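PDB 3OKZ: cell envelope-related transcriptional attenuator domain-containing protein from Streptococcus agalactiae, which is of unknown function but, as an LCP-family protein, probably transfers cell-wall polymers from lipid carriers to peptidoglycan. Local coordinates for residues A[116-119]-A[120-124]; A[182-185]-A[186-189]. All coordinates share one frame; numbering follows the deposited sequence.

Overall arrangement
Both contacts are local, formed along single helices rather than between them. Contact 1 spans the first turns of helix 117-126, where the helix leaves strand 111-116. Contact 2 lies in the first half of helix 178-200. Contact 1 is partly buried and nearer the surface; it rests on a capping asparagine and one glutamine-aspartate bond. Contact 2 is buried and nearer the centre of the chain. Its charged side chains spread outward to other parts of the fold, and the backbone alone bonds across the contact. The centres of contact 1 and contact 2 lie about 15 Å apart. The two contacts touch where V124 CG2 packs against V189 CG1 at 4.1 Å, a purely apolar touch.

Contact 1. Residues A[116-119]-A[120-124]; sequences NMQG and LVDLV
Q118 leaves the helix with CG opposite its backbone N, then bends at the next bond (chi2 70°), which turns its amide along the helix toward D122. D122 swings its carboxylate back to meet it, with CG beside its own backbone N (chi1 -73°). Q118 NE2 donates to D122 OD2 over 3.2 Å. The NH2 group comes from above the carboxylate plane, and the two flat groups are turned 29° apart. The methylene Q118 CG lies 3.4 Å from D122 OD1. V121 CG1 flanks the amide, 3.8 Å from Q118 NE2.

N116 closes the start of the helix. Its OD1 accepts a fairly straight bond from G119 N at 2.9 Å and a weak, bent one from Q118 N. Helical bonds begin directly behind the cap: L120 N donates to N116 O at 3.1 Å, and V121 N to M117 O at 3.0 Å. M117, a selenomethionine, and V121 turn to helix 162-168 and touch L166. The Q118-D122 pair lies on a more open side of the helix. Together these features make an asparagine N-cap at a strand-to-helix junction, followed by a side-chain bridge one turn long between residues four apart.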
ATOM      1  N   ASN A 116       3.351   2.453  10.995  1.00 28.14           N
ATOM      2  CA  ASN A 116       3.671   3.877  10.969  1.00 23.93           C
ATOM      3  C   ASN A 116       5.109   4.072  10.536  1.00 23.83           C
ATOM      4  O   ASN A 116       5.852   3.104  10.362  1.00 28.79           O
ATOM      5  CB  ASN A 116       3.445   4.532  12.336  1.00 18.98           C
ATOM      6  CG  ASN A 116       4.282   3.915  13.416  1.00 14.90           C
ATOM      7  OD1 ASN A 116       5.491   3.772  13.270  1.00 23.97           O
ATOM      8  ND2 ASN A 116       3.647   3.547  14.514  1.00 14.35           N
HETATM    9  N   MSE A 117       5.511   5.326  10.388  1.00  9.50           N
HETATM   10  CA  MSE A 117       6.853   5.623   9.922  1.00 10.47           C
HETATM   11  C   MSE A 117       7.980   5.073  10.773  1.00 21.55           C
HETATM   12  O   MSE A 117       9.022   4.702  10.242  1.00 29.89           O
HETATM   13  CB  MSE A 117       7.005   7.129   9.716  1.00 14.77           C
HETATM   14  CG  MSE A 117       5.956   7.710   8.760  1.00 15.25           C
HETATM   15 SE   MSE A 117       5.944   6.875   6.999  1.00 79.35          SE
HETATM   16  CE  MSE A 117       4.398   5.733   7.194  1.00 64.31           C
ATOM     17  N   GLN A 118       7.778   5.006  12.084  1.00 22.38           N
ATOM     18  CA  GLN A 118       8.818   4.478  12.958  1.00 22.68           C
ATOM     19  C   GLN A 118       8.968   3.019  12.606  1.00 22.81           C
ATOM     20  O   GLN A 118      10.080   2.511  12.475  1.00 27.05           O
ATOM     21  CB  GLN A 118       8.431   4.591  14.431  1.00 21.81           C
ATOM     22  CG  GLN A 118       9.566   4.212  15.375  1.00 22.48           C
ATOM     23  CD  GLN A 118      10.696   5.234  15.375  1.00 23.62           C
ATOM     24  OE1 GLN A 118      10.503   6.380  15.798  1.00 29.49           O
ATOM     25  NE2 GLN A 118      11.880   4.830  14.896  1.00  5.82           N
ATOM     26  N   GLY A 119       7.826   2.359  12.445  1.00 18.69           N
ATOM     27  CA  GLY A 119       7.804   0.952  12.107  1.00 20.19           C
ATOM     28  C   GLY A 119       8.622   0.654  10.874  1.00 15.66           C
ATOM     29  O   GLY A 119       9.397  -0.294  10.863  1.00 17.91           O
ATOM     30  N   LEU A 120       8.448   1.454   9.825  1.00  6.17           N
ATOM     31  CA  LEU A 120       9.215   1.234   8.611  1.00 14.84           C
ATOM     32  C   LEU A 120      10.678   1.399   8.961  1.00 20.60           C
ATOM     33  O   LEU A 120      11.482   0.505   8.720  1.00 24.23           O
ATOM     34  CB  LEU A 120       8.852   2.243   7.517  1.00 17.48           C
ATOM     35  CG  LEU A 120       9.752   2.072   6.278  1.00 18.91           C
ATOM     36  CD1 LEU A 120       9.492   0.674   5.687  1.00 15.42           C
ATOM     37  CD2 LEU A 120       9.499   3.174   5.236  1.00  0.01           C
ATOM     38  N   VAL A 121      11.009   2.550   9.542  1.00 16.29           N
ATOM     39  CA  VAL A 121      12.380   2.848   9.937  1.00  0.01           C
ATOM     40  C   VAL A 121      12.984   1.718  10.757  1.00 10.07           C
ATOM     41  O   VAL A 121      14.064   1.226  10.441  1.00 12.71           O
ATOM     42  CB  VAL A 121      12.453   4.192  10.720  1.00 11.12           C
ATOM     43  CG1 VAL A 121      13.707   4.248  11.591  1.00  2.34           C
ATOM     44  CG2 VAL A 121      12.484   5.357   9.725  1.00  0.01           C
ATOM     45  N   ASP A 122      12.292   1.310  11.811  1.00  8.35           N
ATOM     46  CA  ASP A 122      12.775   0.212  12.651  1.00 19.21           C
ATOM     47  C   ASP A 122      12.919  -1.079  11.847  1.00 23.18           C
ATOM     48  O   ASP A 122      13.924  -1.778  11.941  1.00 24.48           O
ATOM     49  CB  ASP A 122      11.812  -0.029  13.815  1.00 15.40           C
ATOM     50  CG  ASP A 122      11.890   1.055  14.864  1.00 26.49           C
ATOM     51  OD1 ASP A 122      10.969   1.136  15.707  1.00 15.22           O
ATOM     52  OD2 ASP A 122      12.883   1.819  14.850  1.00 24.86           O
ATOM     53  N   LEU A 123      11.902  -1.381  11.050  1.00 22.38           N
ATOM     54  CA  LEU A 123      11.889  -2.593  10.240  1.00 26.44           C
ATOM     55  C   LEU A 123      13.127  -2.704   9.357  1.00 23.53           C
ATOM     56  O   LEU A 123      13.793  -3.737   9.332  1.00 29.93           O
ATOM     57  CB  LEU A 123      10.620  -2.629   9.389  1.00 26.63           C
ATOM     58  CG  LEU A 123      10.315  -3.946   8.679  1.00 10.86           C
ATOM     59  CD1 LEU A 123      10.484  -5.135   9.638  1.00  0.01           C
ATOM     60  CD2 LEU A 123       8.893  -3.856   8.104  1.00  0.09           C
ATOM     61  N   VAL A 124      13.438  -1.642   8.631  1.00 16.96           N
ATOM     62  CA  VAL A 124      14.619  -1.659   7.792  1.00 15.72           C
ATOM     63  C   VAL A 124      15.848  -1.927   8.662  1.00 18.09           C
ATOM     64  O   VAL A 124      16.629  -2.832   8.380  1.00 26.81           O
ATOM     65  CB  VAL A 124      14.791  -0.316   7.049  1.00  7.15           C
ATOM     66  CG1 VAL A 124      16.166  -0.243   6.405  1.00  2.16           C
ATOM     67  CG2 VAL A 124      13.695  -0.167   5.998  1.00  1.56           C
TER

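Contact 2. Residues A[182-185]-A[186-189]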
ATOM      1  N   ARG A 182       7.893   7.854  -6.913  1.00 13.50           N
ATOM      2  CA  ARG A 182       7.827   7.682  -5.469  1.00 19.22           C
ATOM      3  C   ARG A 182       7.304   6.306  -5.068  1.00 25.82           C
ATOM      4  O   ARG A 182       7.749   5.733  -4.071  1.00 22.91           O
ATOM      5  CB  ARG A 182       6.925   8.752  -4.861  1.00 11.69           C
ATOM      6  CG  ARG A 182       6.664   8.556  -3.388  1.00  8.36           C
ATOM      7  CD  ARG A 182       5.806   9.676  -2.806  1.00 26.73           C
ATOM      8  NE  ARG A 182       5.671   9.508  -1.362  1.00 33.42           N
ATOM      9  CZ  ARG A 182       4.773  10.133  -0.611  1.00 45.47           C
ATOM     10  NH1 ARG A 182       3.916  10.985  -1.164  1.00 57.01           N
ATOM     11  NH2 ARG A 182       4.729   9.891   0.694  1.00 37.39           N
ATOM     12  N   GLN A 183       6.352   5.777  -5.834  1.00 23.89           N
ATOM     13  CA  GLN A 183       5.800   4.465  -5.521  1.00 11.65           C
ATOM     14  C   GLN A 183       6.691   3.295  -5.905  1.00  9.82           C
ATOM     15  O   GLN A 183       6.740   2.297  -5.183  1.00 20.41           O
ATOM     16  CB  GLN A 183       4.415   4.305  -6.145  1.00  0.01           C
ATOM     17  CG  GLN A 183       3.350   5.005  -5.313  1.00  0.01           C
ATOM     18  CD  GLN A 183       2.011   4.977  -5.962  1.00  5.65           C
ATOM     19  OE1 GLN A 183       1.820   5.593  -6.991  1.00 16.62           O
ATOM     20  NE2 GLN A 183       1.069   4.253  -5.374  1.00 10.62           N
ATOM     21  N   LYS A 184       7.407   3.409  -7.024  1.00  4.86           N
ATOM     22  CA  LYS A 184       8.295   2.322  -7.434  1.00  2.30           C
ATOM     23  C   LYS A 184       9.252   2.168  -6.260  1.00  6.71           C
ATOM     24  O   LYS A 184       9.464   1.080  -5.745  1.00  8.81           O
ATOM     25  CB  LYS A 184       9.057   2.710  -8.710  1.00  9.29           C
ATOM     26  CG  LYS A 184       9.473   1.547  -9.600  1.00 16.27           C
ATOM     27  CD  LYS A 184       8.270   0.890 -10.264  1.00 41.61           C
ATOM     28  CE  LYS A 184       8.668  -0.366 -11.052  1.00 54.81           C
ATOM     29  NZ  LYS A 184       7.500  -1.141 -11.601  1.00 58.31           N
ATOM     30  N   ARG A 185       9.801   3.285  -5.809  1.00  3.68           N
ATOM     31  CA  ARG A 185      10.722   3.253  -4.689  1.00  0.01           C
ATOM     32  C   ARG A 185      10.063   2.673  -3.440  1.00  9.79           C
ATOM     33  O   ARG A 185      10.693   1.936  -2.687  1.00 22.77           O
ATOM     34  CB  ARG A 185      11.272   4.664  -4.413  1.00  6.78           C
ATOM     35  CG  ARG A 185      12.511   5.018  -5.221  1.00 19.25           C
ATOM     36  CD  ARG A 185      12.889   6.483  -5.070  1.00 18.56           C
ATOM     37  NE  ARG A 185      12.084   7.323  -5.953  1.00 17.28           N
ATOM     38  CZ  ARG A 185      11.441   8.422  -5.571  1.00 17.63           C
ATOM     39  NH1 ARG A 185      11.509   8.828  -4.311  1.00 13.40           N
ATOM     40  NH2 ARG A 185      10.707   9.095  -6.443  1.00 15.80           N
ATOM     41  N   GLN A 186       8.798   3.005  -3.214  1.00 14.84           N
ATOM     42  CA  GLN A 186       8.089   2.484  -2.051  1.00 11.98           C
ATOM     43  C   GLN A 186       8.026   0.957  -2.102  1.00 19.48           C
ATOM     44  O   GLN A 186       8.227   0.286  -1.087  1.00 24.40           O
ATOM     45  CB  GLN A 186       6.672   3.038  -2.006  1.00 20.85           C
ATOM     46  CG  GLN A 186       6.532   4.348  -1.252  1.00 20.91           C
ATOM     47  CD  GLN A 186       5.087   4.815  -1.185  1.00 26.41           C
ATOM     48  OE1 GLN A 186       4.770   5.803  -0.520  1.00 34.53           O
ATOM     49  NE2 GLN A 186       4.202   4.102  -1.881  1.00 27.93           N
ATOM     50  N   ARG A 187       7.746   0.416  -3.287  1.00 14.86           N
ATOM     51  CA  ARG A 187       7.652  -1.026  -3.481  1.00  7.84           C
ATOM     52  C   ARG A 187       9.012  -1.668  -3.267  1.00  7.74           C
ATOM     53  O   ARG A 187       9.130  -2.737  -2.682  1.00 10.26           O
ATOM     54  CB  ARG A 187       7.148  -1.339  -4.892  1.00 13.60           C
ATOM     55  CG  ARG A 187       5.680  -1.011  -5.150  1.00 22.09           C
ATOM     56  CD  ARG A 187       5.358  -1.177  -6.627  1.00 18.94           C
ATOM     57  NE  ARG A 187       4.870   0.061  -7.237  1.00 15.27           N
ATOM     58  CZ  ARG A 187       5.049   0.377  -8.515  1.00 29.83           C
ATOM     59  NH1 ARG A 187       5.709  -0.451  -9.312  1.00 36.03           N
ATOM     60  NH2 ARG A 187       4.573   1.517  -9.002  1.00 40.70           N
ATOM     61  N   GLU A 188      10.039  -0.994  -3.748  1.00  8.24           N
ATOM     62  CA  GLU A 188      11.397  -1.471  -3.614  1.00 11.56           C
ATOM     63  C   GLU A 188      11.754  -1.703  -2.159  1.00 14.74           C
ATOM     64  O   GLU A 188      12.188  -2.792  -1.787  1.00 19.37           O
ATOM     65  CB  GLU A 188      12.352  -0.439  -4.202  1.00 12.07           C
ATOM     66  CG  GLU A 188      13.811  -0.823  -4.201  1.00 16.91           C
ATOM     67  CD  GLU A 188      14.653   0.262  -4.829  1.00 23.85           C
ATOM     68  OE1 GLU A 188      14.109   0.973  -5.707  1.00 20.26           O
ATOM     69  OE2 GLU A 188      15.842   0.402  -4.457  1.00 36.80           O
ATOM     70  N   VAL A 189      11.590  -0.675  -1.332  1.00  2.77           N
ATOM     71  CA  VAL A 189      11.926  -0.808   0.078  1.00 13.06           C
ATOM     72  C   VAL A 189      11.171  -1.995   0.699  1.00 15.86           C
ATOM     73  O   VAL A 189      11.750  -2.777   1.452  1.00 20.63           O
ATOM     74  CB  VAL A 189      11.624   0.507   0.866  1.00  0.01           C
ATOM     75  CG1 VAL A 189      12.132   0.397   2.291  1.00  0.01           C
ATOM     76  CG2 VAL A 189      12.315   1.684   0.202  1.00  0.01           C
TER
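Two successive turns of helix 178-200 form this contact, an arginine-rich stretch within the LCP family domain. Q186 N donates to R182 O at 3.0 Å, and R187 N to Q183 O at 2.9 Å. E188 N to K184 O and V189 N to R185 O continue the same alpha-helical pattern of bonds between residues four apart.

K184 and R187 meet one turn apart. CG of R187 stands beside its own backbone N (chi1 -71°), and a later bend at chi3 folds the guanidinium back over the preceding turn. On the way the chain passes Q183 O, which lies 3.5 Å from R187 CG. One face of the guanidinium then sits over K184 CA, which is 3.9 Å above the plane. K184 NZ lies at the guanidinium edge, in its plane. Both are donors, and no hydrogen bond joins them.

Q186 packs its chain over the preceding turn, with CG 3.4 Å from R182 O. V189 CG2 lies 3.3 Å from R185 O. R185 bends at chi3 and turns its guanidinium back along the helix, one face toward R182 CA.

R185 forms a salt bridge to D175 and donates to the carbonyls of Y168 and M171. R182 touches R170 and R172, a gathering of arginines consistent with the arginine-lined pocket that holds the phosphate of a polyprenyl lipid in LCP relatives. R187 reaches toward strands 56-62 and 241-252 of the mixed sheet, its NH2 donating to Q245 OE1, while E188 and V189 rest on strand 130-134.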